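Long-range contacts in aminopeptidase-like protein (Chaetomium thermophilum, PDB 5JM6), which probably acts as a zinc-dependent aminopeptidase of the M18 family, assembles as a dodecamer and belongs to the Cvt pathway of selective autophagy: residues A139-T144 and L278-E283; K193-D198 and S267-S272; P57-M62 and Q288-G293; R384-S389 and K473-G478; G100-T105 and A114-Q119. All coordinates share one frame; numbering follows the deposited sequence.

Contact 1 (A139-T144 and L278-E283); sequences ARLKPT and LNWELE
The guanidinium of R140 has OE1 of E283 over one face, and the two flat groups stand 79° apart. NH2 of R140 lies 3.3 Å from OE1 of E283. The oxygen is well out of the guanidinium plane, so this salt bridge rests on charge and no N-H points at it. The two side chains run side by side. R140 also makes a cation-pi contact with Y161. The W280 indole has CD1 of L282 over the centre of one face, and F253 meets it edge-to-face. CD2 of L141 comes in obliquely, 3.9 Å from NE1 of W280. Strands 139-141 and 277-286 are antiparallel neighbours in the middle of a six-stranded sheet. R140 and E283 form a non-hydrogen-bonded pair there. Next to it, N of L141 donates to O of L282 at 2.9 Å, in a nearly straight bond of 172°. A water donates to O of L141 and, weakly, to O of W280. CD2 of L141 also rests 3.8 Å from CB of L282. With an alanine in place of L141, L282 CB and the indole would probably lose their shared apolar cover and a gap would open beside them. OE1 of E281 stays 4.3 Å from NE of R140, near in charge only. OE2 of E281 bonds to S430 OG of the second subunit and bridges to R179 of its own chain.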
# COMPACT_ATOMS: atom_id res chain seq x y z
N ALA A 139 -37.93 2.25 9.92
CA ALA A 139 -37.43 3.61 9.78
C ALA A 139 -38.42 4.63 10.31
O ALA A 139 -39.47 4.86 9.71
CB ALA A 139 -37.09 3.90 8.33
N ARG A 140 -38.08 5.27 11.43
CA ARG A 140 -39.01 6.19 12.08
C ARG A 140 -38.89 7.61 11.53
O ARG A 140 -37.80 8.09 11.23
CB ARG A 140 -38.77 6.19 13.59
CG ARG A 140 -39.02 4.84 14.22
CD ARG A 140 -39.14 4.90 15.73
NE ARG A 140 -40.31 4.16 16.17
CZ ARG A 140 -40.30 2.91 16.62
NH1 ARG A 140 -39.15 2.25 16.71
NH2 ARG A 140 -41.43 2.33 16.99
N LEU A 141 -40.04 8.26 11.40
CA LEU A 141 -40.09 9.66 11.00
C LEU A 141 -39.37 10.53 12.02
O LEU A 141 -39.54 10.35 13.23
CB LEU A 141 -41.54 10.13 10.83
CG LEU A 141 -42.19 10.01 9.45
CD1 LEU A 141 -42.24 8.57 8.97
CD2 LEU A 141 -43.58 10.62 9.48
N LYS A 142 -38.57 11.46 11.53
CA LYS A 142 -37.87 12.41 12.38
C LYS A 142 -38.87 13.30 13.12
O LYS A 142 -40.01 13.43 12.68
CB LYS A 142 -36.93 13.27 11.53
CG LYS A 142 -35.84 12.48 10.82
CD LYS A 142 -34.49 13.11 11.09
CE LYS A 142 -33.34 12.43 10.35
NZ LYS A 142 -33.40 12.61 8.88
N PRO A 143 -38.46 13.89 14.26
CA PRO A 143 -39.31 14.90 14.89
C PRO A 143 -39.75 15.99 13.91
O PRO A 143 -40.92 16.36 13.90
CB PRO A 143 -38.40 15.46 15.98
CG PRO A 143 -37.62 14.27 16.42
CD PRO A 143 -37.38 13.45 15.16
N THR A 144 -38.82 16.49 13.10
CA THR A 144 -39.20 17.29 11.94
C THR A 144 -38.97 16.43 10.70
O THR A 144 -37.83 16.18 10.30
CB THR A 144 -38.39 18.59 11.83
OG1 THR A 144 -38.62 19.40 12.99
CG2 THR A 144 -38.78 19.37 10.59
N LEU A 278 -50.92 16.61 18.59
CA LEU A 278 -49.84 17.07 19.46
C LEU A 278 -48.50 16.47 19.03
O LEU A 278 -47.45 17.10 19.19
CB LEU A 278 -50.14 16.71 20.92
CG LEU A 278 -51.54 17.06 21.44
CD1 LEU A 278 -51.72 16.58 22.87
CD2 LEU A 278 -51.82 18.55 21.34
N ASN A 279 -48.56 15.27 18.47
CA ASN A 279 -47.38 14.52 18.05
C ASN A 279 -47.84 13.23 17.39
O ASN A 279 -49.02 12.89 17.44
CB ASN A 279 -46.46 14.20 19.24
CG ASN A 279 -44.99 14.34 18.90
OD1 ASN A 279 -44.44 13.54 18.14
ND2 ASN A 279 -44.35 15.36 19.46
N TRP A 280 -46.92 12.52 16.75
CA TRP A 280 -47.22 11.17 16.31
C TRP A 280 -45.95 10.34 16.26
O TRP A 280 -44.84 10.87 16.22
CB TRP A 280 -47.92 11.15 14.94
CG TRP A 280 -47.18 11.78 13.78
CD1 TRP A 280 -45.85 11.70 13.51
CD2 TRP A 280 -47.77 12.49 12.68
NE1 TRP A 280 -45.56 12.36 12.35
CE2 TRP A 280 -46.72 12.85 11.81
CE3 TRP A 280 -49.07 12.87 12.36
CZ2 TRP A 280 -46.94 13.57 10.64
CZ3 TRP A 280 -49.29 13.59 11.20
CH2 TRP A 280 -48.22 13.93 10.35
N GLU A 281 -46.12 9.03 16.31
CA GLU A 281 -45.00 8.12 16.13
C GLU A 281 -45.27 7.29 14.88
O GLU A 281 -46.08 6.36 14.91
CB GLU A 281 -44.84 7.23 17.36
CG GLU A 281 -43.43 7.16 17.90
CD GLU A 281 -43.38 6.57 19.30
OE1 GLU A 281 -42.57 5.65 19.53
OE2 GLU A 281 -44.16 7.03 20.17
N LEU A 282 -44.56 7.61 13.80
CA LEU A 282 -44.82 6.97 12.52
C LEU A 282 -43.55 6.38 11.96
O LEU A 282 -42.46 6.93 12.14
CB LEU A 282 -45.44 7.96 11.53
CG LEU A 282 -46.77 8.61 11.93
CD1 LEU A 282 -47.19 9.64 10.90
CD2 LEU A 282 -47.85 7.57 12.11
N GLU A 283 -43.68 5.25 11.27
CA GLU A 283 -42.54 4.59 10.66
C GLU A 283 -42.88 4.16 9.24
O GLU A 283 -44.05 4.13 8.85
CB GLU A 283 -42.10 3.39 11.49
CG GLU A 283 -43.22 2.39 11.76
CD GLU A 283 -42.84 1.35 12.79
OE1 GLU A 283 -42.44 1.74 13.91
OE2 GLU A 283 -42.94 0.15 12.48
O HOH W 1 -42.15 10.12 14.21

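Contact 2 (K193-D198 and S267-S272); sequences KLVKVD and SQLGLS
V195 and Q268 bring the two backbones to 6.8 Å between CA atoms, where strand 190-196 passes the end of helix 259-268. The helix lies on one face of the six-stranded antiparallel sheet, and this strand is an outermost one of that sheet within the chain. A Schellman motif ends the helix. G270 leaves helical geometry with a positive phi of 68°, and its N bonds back to O of S267 at 3.0 Å. The turn follows directly after Q268 and L269, the two residues of 267-272 that meet the strand. Q268 lays its aliphatic part across V195 at about a right angle, with CB of Q268 3.7 Å from CG2 of V195. That methyl is anti to the backbone N of V195, while CG1 stands between N and the carbonyl carbon (chi1 76°). This turns CG2 to the helix and sends CG1 against L282, on strand 277-286 of the same sheet. I265 of the same helix also covers V195. L194 points away from the helix end and packs on helix 68-81, through F69, H70 and D73. The strand is therefore held between two helices. L269 does the rest of the work with one methyl. Its side chain also touches V180 and V182 of strand 174-183. CD2 of L269 lies 4.1 Å from CB of V195, 3.9 Å from CB of K193 and 3.6 Å from O of L194.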
# COMPACT_ATOMS: atom_id res chain seq x y z
N LYS A 193 -54.22 7.30 19.06
CA LYS A 193 -54.96 6.60 18.01
C LYS A 193 -54.01 5.95 17.02
O LYS A 193 -52.90 6.44 16.78
CB LYS A 193 -55.91 7.56 17.29
CG LYS A 193 -56.61 8.58 18.19
CD LYS A 193 -57.61 7.93 19.13
CE LYS A 193 -58.93 7.63 18.43
NZ LYS A 193 -59.41 8.80 17.64
N LEU A 194 -54.44 4.84 16.43
CA LEU A 194 -53.64 4.13 15.43
C LEU A 194 -54.00 4.58 14.02
O LEU A 194 -55.16 4.91 13.74
CB LEU A 194 -53.84 2.61 15.54
CG LEU A 194 -53.42 1.87 16.82
CD1 LEU A 194 -53.54 0.37 16.60
CD2 LEU A 194 -52.02 2.25 17.27
N VAL A 195 -53.01 4.61 13.14
CA VAL A 195 -53.22 5.07 11.78
C VAL A 195 -52.39 4.24 10.80
O VAL A 195 -51.35 3.68 11.17
CB VAL A 195 -52.87 6.57 11.63
CG1 VAL A 195 -51.37 6.77 11.59
CG2 VAL A 195 -53.52 7.15 10.39
N LYS A 196 -52.89 4.09 9.59
CA LYS A 196 -52.17 3.38 8.54
C LYS A 196 -52.60 3.89 7.17
O LYS A 196 -53.79 4.06 6.93
CB LYS A 196 -52.45 1.89 8.67
CG LYS A 196 -51.38 0.97 8.13
CD LYS A 196 -51.94 -0.44 8.03
CE LYS A 196 -52.84 -0.77 9.22
NZ LYS A 196 -53.86 -1.78 8.85
N VAL A 197 -51.66 4.08 6.26
CA VAL A 197 -52.04 4.44 4.90
C VAL A 197 -52.01 3.16 4.06
O VAL A 197 -51.06 2.38 4.14
CB VAL A 197 -51.14 5.54 4.30
CG1 VAL A 197 -51.49 5.79 2.84
CG2 VAL A 197 -51.28 6.82 5.10
N ASP A 198 -53.06 2.96 3.26
CA ASP A 198 -53.31 1.67 2.62
C ASP A 198 -52.63 1.49 1.26
O ASP A 198 -52.80 0.46 0.61
CB ASP A 198 -54.82 1.46 2.46
CG ASP A 198 -55.53 1.38 3.79
OD1 ASP A 198 -54.92 0.92 4.78
OD2 ASP A 198 -56.71 1.79 3.86
N SER A 267 -57.59 12.85 7.87
CA SER A 267 -58.79 12.25 7.29
C SER A 267 -58.98 10.83 7.80
O SER A 267 -60.10 10.42 8.10
CB SER A 267 -58.73 12.27 5.76
OG SER A 267 -58.16 11.07 5.26
N GLN A 268 -57.88 10.09 7.92
CA GLN A 268 -57.92 8.72 8.43
C GLN A 268 -58.49 8.67 9.84
O GLN A 268 -59.14 7.70 10.22
CB GLN A 268 -56.52 8.09 8.43
CG GLN A 268 -55.78 8.16 7.11
CD GLN A 268 -56.04 6.97 6.23
OE1 GLN A 268 -56.33 5.87 6.71
NE2 GLN A 268 -55.94 7.17 4.92
N LEU A 269 -58.21 9.71 10.61
CA LEU A 269 -58.68 9.76 11.99
C LEU A 269 -59.97 10.57 12.14
O LEU A 269 -60.51 10.69 13.24
CB LEU A 269 -57.60 10.34 12.89
CG LEU A 269 -56.17 9.80 12.89
CD1 LEU A 269 -55.29 10.72 13.73
CD2 LEU A 269 -56.13 8.38 13.44
N GLY A 270 -60.48 11.12 11.04
CA GLY A 270 -61.71 11.89 11.06
C GLY A 270 -61.61 13.20 11.82
O GLY A 270 -62.50 13.56 12.58
N LEU A 271 -60.51 13.91 11.60
CA LEU A 271 -60.27 15.21 12.21
C LEU A 271 -60.06 16.29 11.15
O LEU A 271 -59.60 16.01 10.05
CB LEU A 271 -59.05 15.16 13.13
CG LEU A 271 -59.17 14.42 14.46
CD1 LEU A 271 -58.58 13.07 14.33
CD2 LEU A 271 -58.44 15.18 15.53
N SER A 272 -60.39 17.53 11.49
CA SER A 272 -60.26 18.65 10.57
C SER A 272 -59.09 19.56 10.94
O SER A 272 -58.25 19.88 10.10
CB SER A 272 -61.56 19.46 10.48
OG SER A 272 -61.85 20.14 11.68

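Contact 3 (P57-M62 and Q288-G293); sequences PYLDFM and QPATVG
L59 forks against the other segment with its two methyls. CD2 of L59 lies 3.7 Å from CB of A290, and CD1 of L59 lies 3.6 Å from CG1 of V292. The contact sets helix 55-64 against strand 291-293, an outermost strand of a small three-stranded antiparallel sheet, and against the loop before it. CG of L59 is anti to its own carbonyl carbon, beside the backbone N (chi1 -76°). From there the branch reaches across the strand start, and the side chains of L59 and V292 cross at about a right angle. CD2 of L59 also sits 3.6 Å from N of T291. One turn along the helix, CB of M62 meets CB of A290 at 3.9 Å, so this methyl is touched by two helix residues. The end of M62 bends away instead, and its CG lies over one face of the Y58 ring. No hydrogen bond joins the two segments directly. T63 links them from outside: its OG1 is hydrogen-bonded to both O of L59 and N of A290. The next shell is the rest of the small sheet and helix 305-320. I300 touches Y58 and L59, A302 touches A290, and T291 pairs with F301 through the backbone. The side chain of M62 is about 9 Å from that of the zinc ligand D306. On the strand, T291 bonds to its neighbour. OG1 of T291 donates to O of V292 at 3.0 Å, from a position tilted 31° from the carbonyl plane.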
# COMPACT_ATOMS: atom_id res chain seq x y z
N PRO A 57 -53.83 -17.50 9.01
CA PRO A 57 -53.93 -16.53 10.10
C PRO A 57 -52.63 -15.77 10.37
O PRO A 57 -52.68 -14.57 10.66
CB PRO A 57 -54.31 -17.40 11.30
CG PRO A 57 -55.09 -18.51 10.71
CD PRO A 57 -54.41 -18.81 9.39
N TYR A 58 -51.48 -16.44 10.26
CA TYR A 58 -50.20 -15.75 10.41
C TYR A 58 -49.99 -14.74 9.28
O TYR A 58 -49.53 -13.62 9.52
CB TYR A 58 -49.04 -16.74 10.44
CG TYR A 58 -47.68 -16.06 10.52
CD1 TYR A 58 -47.25 -15.46 11.70
CD2 TYR A 58 -46.84 -16.02 9.42
CE1 TYR A 58 -46.02 -14.84 11.78
CE2 TYR A 58 -45.60 -15.40 9.49
CZ TYR A 58 -45.20 -14.81 10.67
OH TYR A 58 -43.97 -14.19 10.75
N LEU A 59 -50.33 -15.15 8.06
CA LEU A 59 -50.22 -14.26 6.91
C LEU A 59 -51.00 -12.97 7.13
O LEU A 59 -50.45 -11.88 7.00
CB LEU A 59 -50.71 -14.96 5.64
CG LEU A 59 -49.76 -15.99 5.03
CD1 LEU A 59 -50.38 -16.62 3.79
CD2 LEU A 59 -48.43 -15.34 4.69
N ASP A 60 -52.27 -13.11 7.49
CA ASP A 60 -53.12 -11.95 7.73
C ASP A 60 -52.60 -11.09 8.87
O ASP A 60 -52.70 -9.86 8.83
CB ASP A 60 -54.56 -12.38 8.02
CG ASP A 60 -55.22 -13.04 6.83
OD1 ASP A 60 -54.83 -12.73 5.69
OD2 ASP A 60 -56.14 -13.86 7.04
N PHE A 61 -52.06 -11.72 9.90
CA PHE A 61 -51.48 -10.98 11.01
C PHE A 61 -50.35 -10.08 10.51
O PHE A 61 -50.38 -8.87 10.72
CB PHE A 61 -50.99 -11.94 12.10
CG PHE A 61 -50.05 -11.31 13.09
CD1 PHE A 61 -50.51 -10.35 13.99
CD2 PHE A 61 -48.72 -11.68 13.14
CE1 PHE A 61 -49.65 -9.77 14.90
CE2 PHE A 61 -47.86 -11.11 14.05
CZ PHE A 61 -48.32 -10.15 14.93
N MET A 62 -49.38 -10.67 9.82
CA MET A 62 -48.23 -9.93 9.31
C MET A 62 -48.64 -8.79 8.38
O MET A 62 -48.10 -7.69 8.45
CB MET A 62 -47.27 -10.86 8.57
CG MET A 62 -46.65 -11.93 9.45
SD MET A 62 -45.79 -11.26 10.89
CE MET A 62 -44.46 -10.36 10.10
N GLN A 288 -45.79 -4.44 0.70
CA GLN A 288 -46.08 -5.72 0.07
C GLN A 288 -46.62 -6.71 1.09
O GLN A 288 -46.02 -6.92 2.14
CB GLN A 288 -44.83 -6.27 -0.61
CG GLN A 288 -45.13 -7.37 -1.61
CD GLN A 288 -43.90 -7.78 -2.39
OE1 GLN A 288 -42.79 -7.36 -2.09
NE2 GLN A 288 -44.10 -8.60 -3.41
N PRO A 289 -47.78 -7.31 0.79
CA PRO A 289 -48.39 -8.28 1.71
C PRO A 289 -47.50 -9.48 1.95
O PRO A 289 -46.66 -9.82 1.11
CB PRO A 289 -49.67 -8.70 0.99
CG PRO A 289 -49.94 -7.64 -0.01
CD PRO A 289 -48.60 -7.11 -0.42
N ALA A 290 -47.69 -10.12 3.10
CA ALA A 290 -47.11 -11.43 3.34
C ALA A 290 -47.78 -12.43 2.41
O ALA A 290 -48.96 -12.28 2.07
CB ALA A 290 -47.29 -11.84 4.79
N THR A 291 -47.04 -13.45 2.00
CA THR A 291 -47.56 -14.42 1.05
C THR A 291 -46.92 -15.78 1.25
O THR A 291 -45.92 -15.92 1.94
CB THR A 291 -47.33 -13.97 -0.40
OG1 THR A 291 -47.92 -14.92 -1.29
CG2 THR A 291 -45.84 -13.87 -0.69
N VAL A 292 -47.53 -16.79 0.63
CA VAL A 292 -46.90 -18.09 0.54
C VAL A 292 -46.27 -18.21 -0.84
O VAL A 292 -46.75 -17.61 -1.80
CB VAL A 292 -47.88 -19.25 0.79
CG1 VAL A 292 -48.37 -19.21 2.23
CG2 VAL A 292 -49.05 -19.17 -0.18
N GLY A 293 -45.17 -18.94 -0.93
CA GLY A 293 -44.41 -19.01 -2.16
C GLY A 293 -43.65 -20.30 -2.35
O GLY A 293 -43.63 -21.16 -1.47

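Contact 4 (R384-S389 and K473-G478); sequences RSFLVS and KAADVG
O of K473 is gripped by two neighbouring residues of the partner strand. N of L387 donates to it at 2.7 Å, and CA of F386 makes a CA-H...O contact with the same oxygen at 3.2 Å. The oxygen also lies over one face of the F386 ring, toward the rim. The bonding then runs on in parallel register: A475 N to L387 O at 3.1 Å, S389 N to A475 O at 3.0 Å and V477 N to S389 O at 3.1 Å. The strand directions differ by 17°. F386 has CG anti to the backbone N (chi1 -168°), which lays its ring over K473 and A474. CZ of F386 ends 4.0 Å from CB of A475, and CG2 of V388 sits at the ring edge, in plane. CG1 of V388 meets CB of V477 at 3.6 Å. A serine in place of F386 would probably uncover the K473 and A474 backbone and take away the ring that CB of A475 packs against. S389 and D476 lie on the other sheet face, with L387 and A474, and strand 386-394 goes on to the zinc ligand D391. These two strands belong to the main mixed sheet, with strand 127-133 bonded along the far side of 386-389. Helix 430-443 covers F386 and A475 through I435 and L436, while helix 495-514 covers V388 and V477 and meets the F386 ring with W510.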
# COMPACT_ATOMS: atom_id res chain seq x y z
N ARG A 384 -39.44 -23.00 40.82
CA ARG A 384 -40.34 -23.95 40.18
C ARG A 384 -40.70 -23.52 38.76
O ARG A 384 -41.55 -24.14 38.12
CB ARG A 384 -41.60 -24.14 41.02
CG ARG A 384 -41.31 -24.65 42.43
CD ARG A 384 -42.57 -25.12 43.14
NE ARG A 384 -42.59 -24.68 44.53
CZ ARG A 384 -42.21 -25.42 45.56
NH1 ARG A 384 -41.78 -26.66 45.38
NH2 ARG A 384 -42.26 -24.91 46.79
N SER A 385 -40.07 -22.46 38.28
CA SER A 385 -40.42 -21.91 36.98
C SER A 385 -39.46 -22.32 35.88
O SER A 385 -38.42 -22.93 36.13
CB SER A 385 -40.50 -20.39 37.07
OG SER A 385 -41.52 -19.98 37.95
N PHE A 386 -39.82 -21.96 34.65
CA PHE A 386 -38.95 -22.13 33.50
C PHE A 386 -39.30 -21.05 32.47
O PHE A 386 -40.47 -20.78 32.22
CB PHE A 386 -39.10 -23.52 32.89
CG PHE A 386 -38.05 -23.86 31.88
CD1 PHE A 386 -38.19 -23.46 30.56
CD2 PHE A 386 -36.93 -24.60 32.24
CE1 PHE A 386 -37.22 -23.77 29.63
CE2 PHE A 386 -35.97 -24.91 31.31
CZ PHE A 386 -36.11 -24.50 30.00
N LEU A 387 -38.28 -20.46 31.86
CA LEU A 387 -38.48 -19.38 30.90
C LEU A 387 -37.96 -19.76 29.53
O LEU A 387 -36.76 -19.97 29.35
CB LEU A 387 -37.80 -18.10 31.36
CG LEU A 387 -37.75 -17.02 30.27
CD1 LEU A 387 -39.09 -16.30 30.15
CD2 LEU A 387 -36.60 -16.03 30.47
N VAL A 388 -38.86 -19.84 28.55
CA VAL A 388 -38.43 -20.01 27.18
C VAL A 388 -38.34 -18.63 26.53
O VAL A 388 -39.35 -17.99 26.28
CB VAL A 388 -39.38 -20.92 26.38
CG1 VAL A 388 -38.99 -20.95 24.92
CG2 VAL A 388 -39.38 -22.33 26.96
N SER A 389 -37.11 -18.20 26.28
CA SER A 389 -36.85 -16.92 25.63
C SER A 389 -36.71 -17.17 24.14
O SER A 389 -35.74 -17.79 23.70
CB SER A 389 -35.59 -16.26 26.20
OG SER A 389 -35.17 -15.17 25.40
N LYS A 473 -34.83 -20.88 35.60
CA LYS A 473 -34.27 -21.84 34.67
C LYS A 473 -34.77 -21.48 33.27
O LYS A 473 -35.93 -21.11 33.10
CB LYS A 473 -34.67 -23.24 35.13
CG LYS A 473 -33.63 -24.29 35.00
CD LYS A 473 -32.32 -23.75 34.55
CE LYS A 473 -31.60 -24.81 33.74
NZ LYS A 473 -31.07 -25.90 34.58
N ALA A 474 -33.89 -21.53 32.27
CA ALA A 474 -34.22 -20.93 30.98
C ALA A 474 -33.51 -21.56 29.78
O ALA A 474 -32.50 -22.24 29.93
CB ALA A 474 -33.92 -19.43 31.03
N ALA A 475 -34.06 -21.32 28.60
CA ALA A 475 -33.45 -21.76 27.35
C ALA A 475 -33.74 -20.75 26.25
O ALA A 475 -34.76 -20.06 26.28
CB ALA A 475 -33.97 -23.13 26.95
N ASP A 476 -32.84 -20.66 25.27
CA ASP A 476 -33.13 -19.88 24.07
C ASP A 476 -33.61 -20.78 22.95
O ASP A 476 -32.97 -21.77 22.60
CB ASP A 476 -31.93 -19.06 23.60
CG ASP A 476 -31.82 -17.75 24.32
OD1 ASP A 476 -31.59 -17.74 25.54
OD2 ASP A 476 -32.06 -16.70 23.68
N VAL A 477 -34.73 -20.38 22.38
CA VAL A 477 -35.48 -21.21 21.47
C VAL A 477 -35.86 -20.37 20.26
O VAL A 477 -36.19 -19.20 20.41
CB VAL A 477 -36.72 -21.78 22.20
CG1 VAL A 477 -37.77 -22.22 21.24
CG2 VAL A 477 -36.32 -22.92 23.12
N GLY A 478 -35.79 -20.95 19.07
CA GLY A 478 -36.17 -20.17 17.91
C GLY A 478 -36.69 -20.95 16.72
O GLY A 478 -36.32 -22.10 16.49

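Contact 5 (G100-T105 and A114-Q119); sequences GGKYFT and AFTVGQ
The beta hairpin of strands 102-107 and 111-117 is joined here at Y103 and F115, an antiparallel hydrogen-bonded pair. N of Y103 donates to O of F115 at 2.9 Å and 175°, and N of F115 returns a bond to O of Y103. The next bond, V117 N to G101 O, is also 2.9 Å. Beyond the strand, N of G100 donates to O of V117 at 2.7 Å, but from above the carbonyl plane. G100 has a positive phi of 82°, where a CB would press on the carbonyl before it. On one face of the hairpin, CB of Y103 stands over the F115 ring in a CH-pi contact, 3.6 Å from CZ of F115. The two rings themselves meet obliquely. CG2 of V117 comes to the Y103 ring at its edge, 4.1 Å from CE2 of Y103. The other face holds smaller contacts. CB of F104 touches CB of A114 at 3.9 Å, and CG of K102 runs beside CG2 of T116. F104 then turns to helix 68-81, and NZ of K102 bonds to O of A82. OH of Y103 is bonded to N of V98, which ties the far end of its ring. The hairpin is thus joined by backbone bonds and apolar touches, while the polar ends of K102 and Y103 are spent on partners outside the two segments.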
# COMPACT_ATOMS: atom_id res chain seq x y z
N GLY A 100 -57.96 -20.06 37.83
CA GLY A 100 -58.75 -20.21 36.62
C GLY A 100 -58.95 -18.91 35.87
O GLY A 100 -59.53 -18.90 34.79
N GLY A 101 -58.47 -17.80 36.44
CA GLY A 101 -58.62 -16.50 35.81
C GLY A 101 -57.65 -16.28 34.67
O GLY A 101 -56.62 -16.95 34.58
N LYS A 102 -57.97 -15.34 33.78
CA LYS A 102 -57.12 -15.04 32.63
C LYS A 102 -56.97 -13.53 32.48
O LYS A 102 -57.95 -12.80 32.45
CB LYS A 102 -57.70 -15.66 31.36
CG LYS A 102 -58.10 -17.13 31.52
CD LYS A 102 -58.63 -17.76 30.25
CE LYS A 102 -59.87 -17.05 29.74
NZ LYS A 102 -60.50 -17.82 28.63
N TYR A 103 -55.72 -13.07 32.40
CA TYR A 103 -55.44 -11.64 32.49
C TYR A 103 -54.38 -11.16 31.50
O TYR A 103 -53.69 -11.97 30.87
CB TYR A 103 -55.00 -11.29 33.92
CG TYR A 103 -55.92 -11.84 34.98
CD1 TYR A 103 -57.06 -11.15 35.37
CD2 TYR A 103 -55.66 -13.06 35.59
CE1 TYR A 103 -57.91 -11.65 36.33
CE2 TYR A 103 -56.50 -13.57 36.56
CZ TYR A 103 -57.62 -12.86 36.93
OH TYR A 103 -58.46 -13.37 37.89
N PHE A 104 -54.26 -9.85 31.35
CA PHE A 104 -53.15 -9.25 30.61
C PHE A 104 -52.88 -7.82 31.09
O PHE A 104 -53.75 -7.17 31.67
CB PHE A 104 -53.41 -9.25 29.10
CG PHE A 104 -54.47 -8.27 28.65
CD1 PHE A 104 -55.80 -8.64 28.61
CD2 PHE A 104 -54.12 -6.99 28.24
CE1 PHE A 104 -56.77 -7.75 28.18
CE2 PHE A 104 -55.08 -6.10 27.82
CZ PHE A 104 -56.41 -6.48 27.78
N THR A 105 -51.66 -7.35 30.83
CA THR A 105 -51.28 -5.99 31.18
C THR A 105 -50.43 -5.39 30.06
O THR A 105 -49.76 -6.10 29.31
CB THR A 105 -50.54 -5.95 32.54
OG1 THR A 105 -51.45 -6.33 33.58
CG2 THR A 105 -50.00 -4.55 32.86
N ALA A 114 -49.51 -11.47 28.99
CA ALA A 114 -50.77 -12.18 29.19
C ALA A 114 -50.53 -13.49 29.91
O ALA A 114 -49.53 -14.17 29.66
CB ALA A 114 -51.47 -12.42 27.86
N PHE A 115 -51.43 -13.86 30.81
CA PHE A 115 -51.26 -15.09 31.57
C PHE A 115 -52.58 -15.70 32.03
O PHE A 115 -53.59 -15.01 32.17
CB PHE A 115 -50.35 -14.84 32.79
CG PHE A 115 -50.90 -13.84 33.77
CD1 PHE A 115 -50.74 -12.48 33.56
CD2 PHE A 115 -51.56 -14.26 34.91
CE1 PHE A 115 -51.24 -11.56 34.46
CE2 PHE A 115 -52.06 -13.35 35.82
CZ PHE A 115 -51.90 -11.99 35.59
N THR A 116 -52.55 -17.02 32.25
CA THR A 116 -53.68 -17.73 32.85
C THR A 116 -53.23 -18.39 34.15
O THR A 116 -52.14 -18.94 34.23
CB THR A 116 -54.25 -18.81 31.92
OG1 THR A 116 -53.35 -19.93 31.87
CG2 THR A 116 -54.46 -18.26 30.52
N VAL A 117 -54.09 -18.32 35.16
CA VAL A 117 -53.81 -18.91 36.46
C VAL A 117 -54.49 -20.27 36.55
O VAL A 117 -55.70 -20.36 36.41
CB VAL A 117 -54.30 -18.00 37.60
CG1 VAL A 117 -53.82 -18.51 38.94
CG2 VAL A 117 -53.85 -16.56 37.36
N GLY A 118 -53.71 -21.32 36.78
CA GLY A 118 -54.27 -22.66 36.90
C GLY A 118 -55.26 -22.76 38.05
O GLY A 118 -55.12 -22.06 39.05
N GLN A 119 -56.26 -23.63 37.90
CA GLN A 119 -57.28 -23.79 38.93
C GLN A 119 -56.72 -24.41 40.21
O GLN A 119 -57.30 -24.26 41.29
CB GLN A 119 -58.43 -24.66 38.43
CG GLN A 119 -59.18 -24.09 37.25
CD GLN A 119 -60.15 -25.09 36.66
OE1 GLN A 119 -60.90 -25.75 37.38
NE2 GLN A 119 -60.13 -25.23 35.34

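How the contacts relate
Contacts 1 and 2 share the six-stranded sheet and touch: CD2 of L282 lies 3.6 Å from CG1 of V195. Contact 2 is nested in the loop that contact 1 closes. Contacts 4 and 5 share the nine-stranded mixed sheet, with centres 19 Å apart. Contacts 1 and 4 lie on opposite sides of the chain's centre, 35 Å apart between centres. Contact 1 is nested in the loop that contact 3 closes, and strand 291-293 follows strand 277-286. Contact 3 does not touch contact 1 or contact 4. Three contacts approach the zinc site. The side chain of D476 is about 9 Å from a bound zinc ion, and those of M62 and R140 about 12 Å. Contacts 2 and 5 lie away from it.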